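ESAT-6-like protein MAB_3113 (Mycobacterium abscessus, PDB 4I0X) is a secreted WXG100-family protein of unknown function that pairs with its partner MAB_3112 to form the EsxEF complex. Local coordinates at residues H15-T20 against T85-Y90; R22-K27 against Q78-A83; Q36-A41 against A56-A61; Q42-V45 against Q49-G52. The protein carries 4 engineered substitutions. One frame throughout, in Å; residues are numbered along the deposited sequence.

How the interactions relate
All four contacts belong to one antiparallel pair of long helices, 11-47 and 52-87, joined by a short turn. Each contact encloses the next along the chain, from interaction 1 outermost through interactions 2 and 3 to interaction 4 at the turn. Interactions 1 and 2 touch, their centres about 9 Å apart, near the open end; interactions 3 and 4 do likewise near the turn, with Tyr58 and Gln42 as a link. The centres of interactions 2 and 3 lie about 27 Å apart, on opposite sides of the chain's centre. A polar pair, a salt bridge and a buried methyl contact join the arms near the open end; Tyr58 and Trp50 pack and hydrogen-bond near the turn.

Interaction 1. Residues H15-T20 against T85-Y90; sequences HIEQVT and TAHGAY
Glu17 and His87 mark the closest backbone approach here, CA to CA 8.9 Å, with 15-20 helical throughout and 85-90 leaving its helix at the C-terminus. A spacing this wide puts the direct contact on side chains, and one polar pair carries it. His87 NE2 donates to Glu17 OE1 over 3.2 Å with an N-H...O angle of 151°, a moderately bent bond. It reaches the anti side of the oxygen, tilted out of the carboxylate plane; that plane and the imidazole stand 55° apart. Glu17 sends CG opposite its backbone N and then bends at chi2 (58°), which brings OE1 to the NE2 edge of the ring; its CB also lies 3.8 Å from His87 NE2. The other oxygen, OE2, has a long, weak ion pair with Arg24. The ring of His87 further meets Phe9 and packs on Leu13. A nearby carboxylate would tend to favour a protonated imidazole, although this bond needs only one N-H.

On the inner side of 15-20, Thr20 OG1 donates to Ile16 O at 2.6 Å. Thr20 N donates to the same oxygen from the opposite face of the carbonyl, and OG1 is also hydrogen-bonded to Tyr45 of the MAB_3112 chain. Ile16 and Ala86 both pack on Trp37 of that chain.

Just past His87, Gly88 adopts positive phi and ends helix 52-87 in a Schellman motif. The arrangement is a His-carboxylate hydrogen bond at the surface, joining the open end of a helical hairpin beside the helix terminus.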
loop_
_atom_site.group_PDB
_atom_site.type_symbol
_atom_site.label_atom_id
_atom_site.label_comp_id
_atom_site.label_asym_id
_atom_site.label_seq_id
_atom_site.Cartn_x
_atom_site.Cartn_y
_atom_site.Cartn_z
ATOM N N HIS B 15 -19.288 3.000 -11.902
ATOM C CA HIS B 15 -18.942 3.115 -10.501
ATOM C C HIS B 15 -17.798 2.136 -10.138
ATOM O O HIS B 15 -16.800 2.512 -9.523
ATOM C CB HIS B 15 -20.166 2.860 -9.642
ATOM C CG HIS B 15 -19.970 3.245 -8.225
ATOM N ND1 HIS B 15 -20.811 2.833 -7.216
ATOM C CD2 HIS B 15 -18.994 3.969 -7.630
ATOM C CE1 HIS B 15 -20.384 3.323 -6.066
ATOM N NE2 HIS B 15 -19.270 3.996 -6.287
ATOM N N ILE B 16 -17.914 0.896 -10.591
ATOM C CA ILE B 16 -16.860 -0.104 -10.370
ATOM C C ILE B 16 -15.537 0.380 -10.937
ATOM O O ILE B 16 -14.501 0.294 -10.293
ATOM C CB ILE B 16 -17.244 -1.457 -11.036
ATOM C CG1 ILE B 16 -18.463 -2.032 -10.334
ATOM C CG2 ILE B 16 -16.056 -2.439 -10.995
ATOM C CD1 ILE B 16 -19.159 -3.094 -11.045
ATOM N N GLU B 17 -15.582 0.859 -12.173
ATOM C CA GLU B 17 -14.398 1.352 -12.832
ATOM C C GLU B 17 -13.759 2.538 -12.086
ATOM O O GLU B 17 -12.533 2.585 -11.960
ATOM C CB GLU B 17 -14.663 1.711 -14.290
ATOM C CG GLU B 17 -13.429 2.269 -14.997
ATOM C CD GLU B 17 -12.238 1.285 -14.966
ATOM O OE1 GLU B 17 -12.472 0.049 -14.872
ATOM O OE2 GLU B 17 -11.075 1.748 -15.018
ATOM N N GLN B 18 -14.573 3.463 -11.573
ATOM C CA GLN B 18 -14.066 4.583 -10.766
ATOM C C GLN B 18 -13.391 4.140 -9.447
ATOM O O GLN B 18 -12.359 4.663 -9.086
ATOM C CB GLN B 18 -15.186 5.629 -10.514
ATOM C CG GLN B 18 -14.848 6.749 -9.555
ATOM C CD GLN B 18 -13.576 7.538 -9.897
ATOM O OE1 GLN B 18 -12.927 8.114 -9.000
ATOM N NE2 GLN B 18 -13.245 7.611 -11.190
ATOM N N VAL B 19 -13.981 3.181 -8.743
ATOM C CA VAL B 19 -13.410 2.681 -7.508
ATOM C C VAL B 19 -12.090 1.982 -7.823
ATOM O O VAL B 19 -11.104 2.120 -7.101
ATOM C CB VAL B 19 -14.386 1.706 -6.790
ATOM C CG1 VAL B 19 -13.698 1.057 -5.591
ATOM C CG2 VAL B 19 -15.653 2.425 -6.417
ATOM N N THR B 20 -12.062 1.266 -8.932
ATOM C CA THR B 20 -10.882 0.500 -9.302
ATOM C C THR B 20 -9.794 1.472 -9.650
ATOM O O THR B 20 -8.627 1.254 -9.326
ATOM C CB THR B 20 -11.165 -0.434 -10.514
ATOM O OG1 THR B 20 -12.347 -1.191 -10.239
ATOM C CG2 THR B 20 -9.973 -1.348 -10.780
ATOM N N THR B 85 -13.812 -8.250 -16.408
ATOM C CA THR B 85 -14.812 -9.288 -16.626
ATOM C C THR B 85 -16.209 -8.713 -16.594
ATOM O O THR B 85 -17.036 -9.096 -17.381
ATOM C CB THR B 85 -14.735 -10.426 -15.576
ATOM O OG1 THR B 85 -13.518 -11.119 -15.750
ATOM C CG2 THR B 85 -15.838 -11.455 -15.762
ATOM N N ALA B 86 -16.461 -7.810 -15.663
ATOM C CA ALA B 86 -17.764 -7.177 -15.558
ATOM C C ALA B 86 -18.077 -6.317 -16.801
ATOM O O ALA B 86 -19.232 -6.281 -17.206
ATOM C CB ALA B 86 -17.869 -6.355 -14.276
ATOM N N HIS B 87 -17.056 -5.681 -17.403
ATOM C CA HIS B 87 -17.214 -4.782 -18.569
ATOM C C HIS B 87 -17.321 -5.532 -19.899
ATOM O O HIS B 87 -17.494 -4.906 -20.923
ATOM C CB HIS B 87 -16.004 -3.825 -18.740
ATOM C CG HIS B 87 -15.751 -2.918 -17.581
ATOM N ND1 HIS B 87 -16.753 -2.217 -16.943
ATOM C CD2 HIS B 87 -14.601 -2.578 -16.953
ATOM C CE1 HIS B 87 -16.236 -1.502 -15.959
ATOM N NE2 HIS B 87 -14.929 -1.700 -15.946
ATOM N N GLY B 88 -17.165 -6.853 -19.898
ATOM C CA GLY B 88 -17.093 -7.613 -21.130
ATOM C C GLY B 88 -15.692 -7.950 -21.694
ATOM O O GLY B 88 -15.567 -8.509 -22.804
ATOM N N ALA B 89 -14.642 -7.619 -20.964
ATOM C CA ALA B 89 -13.272 -7.842 -21.461
ATOM C C ALA B 89 -12.706 -9.126 -20.835
ATOM O O ALA B 89 -11.737 -9.121 -20.104
ATOM C CB ALA B 89 -12.385 -6.624 -21.155
ATOM N N TYR B 90 -13.341 -10.228 -21.184
ATOM C CA TYR B 90 -13.050 -11.554 -20.657
ATOM C C TYR B 90 -11.684 -12.060 -21.091
ATOM O O TYR B 90 -10.887 -12.421 -20.235
ATOM C CB TYR B 90 -14.137 -12.531 -21.135
ATOM C CG TYR B 90 -15.529 -11.984 -20.982
ATOM C CD1 TYR B 90 -16.130 -11.947 -19.727
ATOM C CD2 TYR B 90 -16.263 -11.519 -22.086
ATOM C CE1 TYR B 90 -17.397 -11.448 -19.543
ATOM C CE2 TYR B 90 -17.582 -10.999 -21.919
ATOM C CZ TYR B 90 -18.138 -10.975 -20.633
ATOM O OH TYR B 90 -19.420 -10.471 -20.378
#

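Interaction 2. Residues R22-K27 against Q78-A83; sequences RARGFK and QMEEAA. With SO4 (sulfate ion), chain M.
Arg24 and Glu80 form the ionic part of this contact, a salt bridge between helices 11-47 and 52-87 whose CA atoms are 9.0 Å apart at this pair. Arg24 NE donates to Glu80 OE2 over 3.1 Å with an N-H...O angle of 169°, almost straight and in the guanidinium plane. From the same edge, NH2 adds a weak second bond of 3.5 Å to that same oxygen. The two flat groups are nearly coplanar although the side chains run across each other at about a right angle. Arg24 achieves this with a bend at chi3 (-41°) that turns the guanidinium edge to the carboxylate, while Glu80 reaches out extended beyond CG.

The apolar part is one methyl-to-methyl touch: Met79 CE rests 3.9 Å from Ala23 CB. Both residues are buried, and Met79 packs on Tyr45 of the MAB_3112 chain as well.

A third kind of interaction involves a bound anion. Arg22 extends from CG to NE and grips a sulfate ion, probably from the crystallisation liquor, in a two-pronged fashion: NH1 to O1 at 3.0 Å and NH2 to O3 at 2.7 Å, both with N-H...O angles near 160°. The sulfur lies in the guanidinium plane, so both N-H groups are directed at one ion. Gln18 OE1 bonds to Arg22 NE, which fixes the rotation of the group further.

Chemically, the contact pairs a buried methyl touch with a well-directed ion pair at the partly exposed margin. The sulfate indicates that Arg22 can hold an anion, without establishing a physiological ligand.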
loop_
_atom_site.group_PDB
_atom_site.type_symbol
_atom_site.label_atom_id
_atom_site.label_comp_id
_atom_site.label_asym_id
_atom_site.label_seq_id
_atom_site.Cartn_x
_atom_site.Cartn_y
_atom_site.Cartn_z
ATOM N N ARG B 22 -9.455 4.436 -8.346
ATOM C CA ARG B 22 -8.952 4.992 -7.081
ATOM C C ARG B 22 -7.966 4.021 -6.395
ATOM O O ARG B 22 -6.935 4.437 -5.822
ATOM C CB ARG B 22 -10.098 5.332 -6.141
ATOM C CG ARG B 22 -10.948 6.463 -6.621
ATOM C CD ARG B 22 -12.090 6.759 -5.644
ATOM N NE ARG B 22 -12.806 7.908 -6.131
ATOM C CZ ARG B 22 -13.482 8.792 -5.409
ATOM N NH1 ARG B 22 -13.590 8.694 -4.100
ATOM N NH2 ARG B 22 -14.076 9.780 -6.036
ATOM N N ALA B 23 -8.250 2.730 -6.516
ATOM C CA ALA B 23 -7.369 1.688 -5.979
ATOM C C ALA B 23 -6.033 1.646 -6.739
ATOM O O ALA B 23 -5.003 1.359 -6.165
ATOM C CB ALA B 23 -8.049 0.314 -6.057
ATOM N N ARG B 24 -6.068 1.899 -8.034
ATOM C CA ARG B 24 -4.871 2.024 -8.830
ATOM C C ARG B 24 -4.042 3.284 -8.477
ATOM O O ARG B 24 -2.837 3.233 -8.356
ATOM C CB ARG B 24 -5.256 1.987 -10.293
ATOM C CG ARG B 24 -4.121 2.163 -11.259
ATOM C CD ARG B 24 -4.675 2.256 -12.680
ATOM N NE ARG B 24 -5.752 1.290 -12.855
ATOM C CZ ARG B 24 -6.998 1.560 -13.228
ATOM N NH1 ARG B 24 -7.389 2.791 -13.529
ATOM N NH2 ARG B 24 -7.861 0.561 -13.332
ATOM N N GLY B 25 -4.713 4.393 -8.261
ATOM C CA GLY B 25 -4.093 5.612 -7.812
ATOM C C GLY B 25 -3.450 5.413 -6.466
ATOM O O GLY B 25 -2.371 5.934 -6.204
ATOM N N PHE B 26 -4.100 4.641 -5.619
ATOM C CA PHE B 26 -3.548 4.369 -4.299
ATOM C C PHE B 26 -2.287 3.503 -4.412
ATOM O O PHE B 26 -1.275 3.821 -3.814
ATOM C CB PHE B 26 -4.584 3.675 -3.437
ATOM C CG PHE B 26 -4.135 3.418 -2.046
ATOM C CD1 PHE B 26 -3.993 4.455 -1.149
ATOM C CD2 PHE B 26 -3.875 2.142 -1.628
ATOM C CE1 PHE B 26 -3.585 4.206 0.159
ATOM C CE2 PHE B 26 -3.475 1.886 -0.309
ATOM C CZ PHE B 26 -3.340 2.930 0.574
ATOM N N LYS B 27 -2.358 2.411 -5.167
ATOM C CA LYS B 27 -1.187 1.582 -5.395
ATOM C C LYS B 27 -0.020 2.387 -5.944
ATOM O O LYS B 27 1.112 2.183 -5.545
ATOM C CB LYS B 27 -1.525 0.401 -6.330
ATOM C CG LYS B 27 -0.367 -0.503 -6.640
ATOM C CD LYS B 27 0.419 -0.007 -7.832
ATOM C CE LYS B 27 0.614 -1.098 -8.820
ATOM N NZ LYS B 27 1.452 -0.653 -9.976
ATOM N N GLN B 78 -6.144 -8.675 -9.295
ATOM C CA GLN B 78 -7.374 -9.429 -9.212
ATOM C C GLN B 78 -8.624 -8.551 -9.379
ATOM O O GLN B 78 -9.578 -8.946 -10.040
ATOM C CB GLN B 78 -7.411 -10.176 -7.887
ATOM C CG GLN B 78 -8.663 -10.963 -7.699
ATOM C CD GLN B 78 -8.529 -12.010 -6.622
ATOM O OE1 GLN B 78 -7.524 -12.058 -5.892
ATOM N NE2 GLN B 78 -9.542 -12.865 -6.517
ATOM N N MET B 79 -8.605 -7.366 -8.780
ATOM C CA MET B 79 -9.699 -6.416 -8.883
ATOM C C MET B 79 -9.875 -5.946 -10.312
ATOM O O MET B 79 -10.998 -5.908 -10.837
ATOM C CB MET B 79 -9.433 -5.234 -7.962
ATOM C CG MET B 79 -9.552 -5.570 -6.501
ATOM S SD MET B 79 -8.839 -4.308 -5.394
ATOM C CE MET B 79 -9.986 -2.993 -5.640
ATOM N N GLU B 80 -8.767 -5.608 -10.953
ATOM C CA GLU B 80 -8.794 -5.245 -12.362
ATOM C C GLU B 80 -9.291 -6.326 -13.287
ATOM O O GLU B 80 -10.095 -6.038 -14.157
ATOM C CB GLU B 80 -7.421 -4.733 -12.798
ATOM C CG GLU B 80 -7.039 -3.443 -12.088
ATOM C CD GLU B 80 -5.621 -2.981 -12.414
ATOM O OE1 GLU B 80 -4.718 -3.845 -12.537
ATOM O OE2 GLU B 80 -5.412 -1.751 -12.525
ATOM N N GLU B 81 -8.850 -7.580 -13.131
ATOM C CA GLU B 81 -9.402 -8.678 -13.942
ATOM C C GLU B 81 -10.906 -8.824 -13.711
ATOM O O GLU B 81 -11.671 -9.029 -14.641
ATOM C CB GLU B 81 -8.673 -10.034 -13.662
ATOM C CG GLU B 81 -9.342 -11.257 -14.291
ATOM C CD GLU B 81 -9.006 -12.573 -13.576
ATOM O OE1 GLU B 81 -7.870 -12.721 -13.066
ATOM O OE2 GLU B 81 -9.885 -13.465 -13.524
ATOM N N ALA B 82 -11.338 -8.712 -12.465
ATOM C CA ALA B 82 -12.753 -8.798 -12.165
ATOM C C ALA B 82 -13.569 -7.653 -12.813
ATOM O O ALA B 82 -14.649 -7.860 -13.361
ATOM C CB ALA B 82 -12.942 -8.814 -10.676
ATOM N N ALA B 83 -13.046 -6.435 -12.755
ATOM C CA ALA B 83 -13.780 -5.304 -13.313
ATOM C C ALA B 83 -13.823 -5.443 -14.817
ATOM O O ALA B 83 -14.856 -5.172 -15.456
ATOM C CB ALA B 83 -13.124 -4.016 -12.920
HETATM S S SO4 M . -15.550 11.487 -3.070
HETATM O O1 SO4 M . -14.574 10.840 -2.202
HETATM O O2 SO4 M . -15.924 12.778 -2.506
HETATM O O3 SO4 M . -14.956 11.700 -4.374
HETATM O O4 SO4 M . -16.784 10.679 -3.241
#

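Interaction 3. Residues Q36-A41 against A56-A61; sequences QLESRA and AAYSQA. Engineered in segment 56-61: Gln60 (natural residue Glu).
Ala41 and Tyr58 lie closest across this buried contact, with CA atoms 8.0 Å apart and both segments fully helical. They sit on the two arms of the antiparallel helical hairpin characteristic of WXG100 proteins, not far from its turn. With no side-chain or backbone hydrogen bond between 36-41 and 56-61, the contact rests on packing, and Tyr58 supplies the larger share of it.

In Tyr58, CG lies trans to N (chi1 174°), which projects the phenol across the interface to helix 11-47. The methyl of Ala41 approaches the ring obliquely: CB is 3.5 Å from Tyr58 CE1 and 3.8 Å from CZ, so it meets the side of the ring leading to the hydroxyl. Farther out, Tyr58 OH reaches Glu38, where CA and the CB-CG part of the side chain meet it. The two side chains cross at about a right angle.

Tyr58 OH and Glu38 OE2 find their polar partners just beyond the two segments. Tyr58 OH is hydrogen-bonded to Gln42 OE1, one residue past Ala41, and Glu38 OE2 to Trp65 NE1. These bonds hold both side chains within the hairpin, while Arg40 turns outward to a salt bridge with Glu4 of the MAB_3112 chain. In the tightest approach at the end of the phenol, Tyr58 OH stands 3.4 Å from Glu38 CA and 3.7 Å from Glu38 CB.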
loop_
_atom_site.group_PDB
_atom_site.type_symbol
_atom_site.label_atom_id
_atom_site.label_comp_id
_atom_site.label_asym_id
_atom_site.label_seq_id
_atom_site.Cartn_x
_atom_site.Cartn_y
_atom_site.Cartn_z
ATOM N N GLN B 36 10.826 6.245 -2.798
ATOM C CA GLN B 36 11.585 7.423 -2.377
ATOM C C GLN B 36 12.248 7.148 -1.020
ATOM O O GLN B 36 13.410 7.489 -0.779
ATOM C CB GLN B 36 10.662 8.652 -2.321
ATOM C CG GLN B 36 11.379 9.867 -1.840
ATOM C CD GLN B 36 10.541 11.153 -1.860
ATOM O OE1 GLN B 36 9.480 11.238 -2.497
ATOM N NE2 GLN B 36 11.037 12.168 -1.146
ATOM N N LEU B 37 11.496 6.510 -0.140
ATOM C CA LEU B 37 11.981 6.128 1.181
ATOM C C LEU B 37 13.148 5.147 1.078
ATOM O O LEU B 37 14.187 5.347 1.713
ATOM C CB LEU B 37 10.837 5.501 1.975
ATOM C CG LEU B 37 11.138 5.008 3.386
ATOM C CD1 LEU B 37 11.907 6.055 4.140
ATOM C CD2 LEU B 37 9.827 4.672 4.088
ATOM N N GLU B 38 12.982 4.095 0.272
ATOM C CA GLU B 38 14.025 3.079 0.110
ATOM C C GLU B 38 15.292 3.709 -0.448
ATOM O O GLU B 38 16.397 3.405 0.009
ATOM C CB GLU B 38 13.574 1.947 -0.823
ATOM C CG GLU B 38 12.428 1.117 -0.324
ATOM C CD GLU B 38 11.864 0.119 -1.368
ATOM O OE1 GLU B 38 12.326 0.119 -2.531
ATOM O OE2 GLU B 38 10.929 -0.648 -1.015
ATOM N N SER B 39 15.129 4.581 -1.441
ATOM C CA SER B 39 16.250 5.234 -2.079
ATOM C C SER B 39 17.066 6.080 -1.081
ATOM O O SER B 39 18.307 6.051 -1.091
ATOM C CB SER B 39 15.726 6.073 -3.263
ATOM O OG SER B 39 16.653 7.046 -3.687
ATOM N N ARG B 40 16.393 6.837 -0.221
ATOM C CA ARG B 40 17.109 7.690 0.735
ATOM C C ARG B 40 17.691 6.873 1.873
ATOM O O ARG B 40 18.814 7.130 2.323
ATOM C CB ARG B 40 16.208 8.807 1.262
ATOM C CG ARG B 40 15.772 9.728 0.174
ATOM C CD ARG B 40 14.589 10.524 0.605
ATOM N NE ARG B 40 14.967 11.475 1.641
ATOM C CZ ARG B 40 14.117 12.309 2.226
ATOM N NH1 ARG B 40 12.838 12.305 1.865
ATOM N NH2 ARG B 40 14.545 13.132 3.177
ATOM N N ALA B 41 16.965 5.862 2.314
ATOM C CA ALA B 41 17.450 5.016 3.404
ATOM C C ALA B 41 18.598 4.116 2.965
ATOM O O ALA B 41 19.552 3.899 3.719
ATOM C CB ALA B 41 16.301 4.181 3.991
ATOM N N ALA B 56 19.658 -3.697 10.685
ATOM C CA ALA B 56 18.712 -4.785 10.901
ATOM C C ALA B 56 17.283 -4.225 10.976
ATOM O O ALA B 56 16.362 -4.781 10.406
ATOM C CB ALA B 56 19.069 -5.580 12.169
ATOM N N ALA B 57 17.109 -3.099 11.663
ATOM C CA ALA B 57 15.769 -2.518 11.835
ATOM C C ALA B 57 15.214 -2.096 10.484
ATOM O O ALA B 57 14.065 -2.422 10.112
ATOM C CB ALA B 57 15.826 -1.329 12.800
ATOM N N TYR B 58 16.053 -1.428 9.705
ATOM C CA TYR B 58 15.626 -1.004 8.386
ATOM C C TYR B 58 15.310 -2.210 7.518
ATOM O O TYR B 58 14.285 -2.264 6.828
ATOM C CB TYR B 58 16.685 -0.166 7.675
ATOM C CG TYR B 58 16.238 0.103 6.270
ATOM C CD1 TYR B 58 15.126 0.905 6.030
ATOM C CD2 TYR B 58 16.876 -0.483 5.186
ATOM C CE1 TYR B 58 14.684 1.131 4.756
ATOM C CE2 TYR B 58 16.439 -0.263 3.903
ATOM C CZ TYR B 58 15.335 0.542 3.691
ATOM O OH TYR B 58 14.877 0.772 2.409
ATOM N N SER B 59 16.202 -3.181 7.555
ATOM C CA SER B 59 16.077 -4.331 6.717
ATOM C C SER B 59 14.722 -5.050 7.017
ATOM O O SER B 59 14.028 -5.488 6.108
ATOM C CB SER B 59 17.304 -5.230 6.891
ATOM O OG SER B 59 17.185 -6.385 6.124
ATOM N N GLN B 60 14.358 -5.129 8.291
ATOM C CA GLN B 60 13.142 -5.824 8.703
ATOM C C GLN B 60 11.911 -5.120 8.178
ATOM O O GLN B 60 11.026 -5.761 7.648
ATOM C CB GLN B 60 13.060 -5.875 10.230
ATOM C CG GLN B 60 12.321 -7.058 10.783
ATOM C CD GLN B 60 13.255 -8.219 11.113
ATOM O OE1 GLN B 60 14.329 -8.032 11.694
ATOM N NE2 GLN B 60 12.841 -9.425 10.753
ATOM N N ALA B 61 11.853 -3.797 8.360
ATOM C CA ALA B 61 10.715 -3.004 7.924
ATOM C C ALA B 61 10.627 -3.081 6.410
ATOM O O ALA B 61 9.562 -3.279 5.876
ATOM C CB ALA B 61 10.859 -1.588 8.374
#

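Interaction 4. Residues Q42-V45 against Q49-G52; sequences QKLV and QWAG. Engineered in segment 49-52: Ala51 (natural residue Thr).
Leu44 and Trp50 have the most surface buried by this contact, and Val45 completes the grip on the indole. The backbones come near as helix 11-47 runs out: the CA atoms of Val45 and Trp50 are 4.7 Å apart. Leu44 O accepts from Trp50 N at 3.1 Å with an N-H...O angle of 160°, the donor standing 52° above the carbonyl plane. Ser47 OG bonds to the same oxygen, so at least two donors gather on one carbonyl at the helix end.

Leu44 covers one face of the indole. Its CB lies 3.7 Å from the centroid of the five-membered ring and 7° off the normal, a CH-pi contact, while CD1 reaches 3.5 Å from Trp50 CZ2 nearer the ring's rim. The CG of Leu44 is anti to the carbonyl carbon, which carries CD1 over the rim of that same face. Val45 approaches from another direction: its CG2 is 4.0 Å from Trp50 CE3, meeting the ring obliquely, and its CA lies 3.7 Å from Trp50 O. Gln49 runs alongside Leu44, its OE1 4.1 Å from Leu44 CD2.

Trp50, Ala51 and Gly52 occupy the position of the family's WXG motif; Ala51 is an engineered replacement for the natural Thr, and Gly52 has positive phi. The turn therefore folds its tryptophan back onto helix 11-47 as the chain reverses into helix 52-87. There the indole also touches Ala41 and Tyr58 of the two arms, and Phe77 of the MAB_3112 chain meets it edge-to-face, placing it between the hairpin and its partner.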
loop_
_atom_site.group_PDB
_atom_site.type_symbol
_atom_site.label_atom_id
_atom_site.label_comp_id
_atom_site.label_asym_id
_atom_site.label_seq_id
_atom_site.Cartn_x
_atom_site.Cartn_y
_atom_site.Cartn_z
ATOM N N GLN B 42 18.526 3.602 1.741
ATOM C CA GLN B 42 19.549 2.686 1.265
ATOM C C GLN B 42 20.873 3.411 1.096
ATOM O O GLN B 42 21.932 2.812 1.293
ATOM C CB GLN B 42 19.130 1.967 -0.035
ATOM C CG GLN B 42 18.643 0.533 0.210
ATOM C CD GLN B 42 17.279 0.218 -0.416
ATOM O OE1 GLN B 42 16.256 0.101 0.294
ATOM N NE2 GLN B 42 17.260 0.057 -1.746
ATOM N N LYS B 43 20.836 4.696 0.757
ATOM C CA LYS B 43 22.077 5.475 0.781
ATOM C C LYS B 43 22.724 5.369 2.155
ATOM O O LYS B 43 23.961 5.219 2.256
ATOM C CB LYS B 43 21.854 6.935 0.403
ATOM C CG LYS B 43 21.454 7.117 -1.058
ATOM C CD LYS B 43 21.308 8.584 -1.454
ATOM C CE LYS B 43 20.759 8.726 -2.874
ATOM N NZ LYS B 43 21.727 8.281 -3.922
ATOM N N LEU B 44 21.925 5.430 3.217
ATOM C CA LEU B 44 22.507 5.446 4.564
ATOM C C LEU B 44 23.139 4.102 4.925
ATOM O O LEU B 44 24.152 4.052 5.600
ATOM C CB LEU B 44 21.460 5.847 5.609
ATOM C CG LEU B 44 20.851 7.234 5.356
ATOM C CD1 LEU B 44 19.998 7.691 6.527
ATOM C CD2 LEU B 44 21.952 8.249 5.058
ATOM N N VAL B 45 22.539 3.004 4.484
ATOM C CA VAL B 45 23.139 1.705 4.726
ATOM C C VAL B 45 24.398 1.594 3.883
ATOM O O VAL B 45 25.426 1.093 4.341
ATOM C CB VAL B 45 22.153 0.538 4.415
ATOM C CG1 VAL B 45 22.826 -0.776 4.629
ATOM C CG2 VAL B 45 20.922 0.618 5.332
ATOM N N GLN B 49 26.548 4.614 7.565
ATOM C CA GLN B 49 26.013 5.383 8.664
ATOM C C GLN B 49 25.008 4.531 9.403
ATOM O O GLN B 49 24.825 4.711 10.603
ATOM C CB GLN B 49 25.352 6.676 8.192
ATOM C CG GLN B 49 24.730 7.488 9.356
ATOM C CD GLN B 49 24.106 8.792 8.891
ATOM O OE1 GLN B 49 24.627 9.445 7.985
ATOM N NE2 GLN B 49 22.982 9.173 9.500
ATOM N N TRP B 50 24.339 3.624 8.684
ATOM C CA TRP B 50 23.437 2.669 9.319
ATOM C C TRP B 50 24.055 1.293 9.197
ATOM O O TRP B 50 24.071 0.700 8.115
ATOM C CB TRP B 50 22.060 2.613 8.662
ATOM C CG TRP B 50 21.184 3.795 8.874
ATOM C CD1 TRP B 50 21.501 4.959 9.518
ATOM C CD2 TRP B 50 19.838 3.925 8.444
ATOM N NE1 TRP B 50 20.422 5.808 9.504
ATOM C CE2 TRP B 50 19.389 5.195 8.845
ATOM C CE3 TRP B 50 18.964 3.096 7.751
ATOM C CZ2 TRP B 50 18.106 5.649 8.565
ATOM C CZ3 TRP B 50 17.698 3.551 7.477
ATOM C CH2 TRP B 50 17.278 4.811 7.877
ATOM N N ALA B 51 24.518 0.782 10.321
ATOM C CA ALA B 51 25.183 -0.517 10.393
ATOM C C ALA B 51 24.623 -1.249 11.604
ATOM O O ALA B 51 23.895 -0.653 12.415
ATOM C CB ALA B 51 26.682 -0.334 10.532
ATOM N N GLY B 52 24.945 -2.534 11.727
ATOM C CA GLY B 52 24.496 -3.327 12.858
ATOM C C GLY B 52 22.998 -3.260 13.093
ATOM O O GLY B 52 22.187 -3.369 12.152
#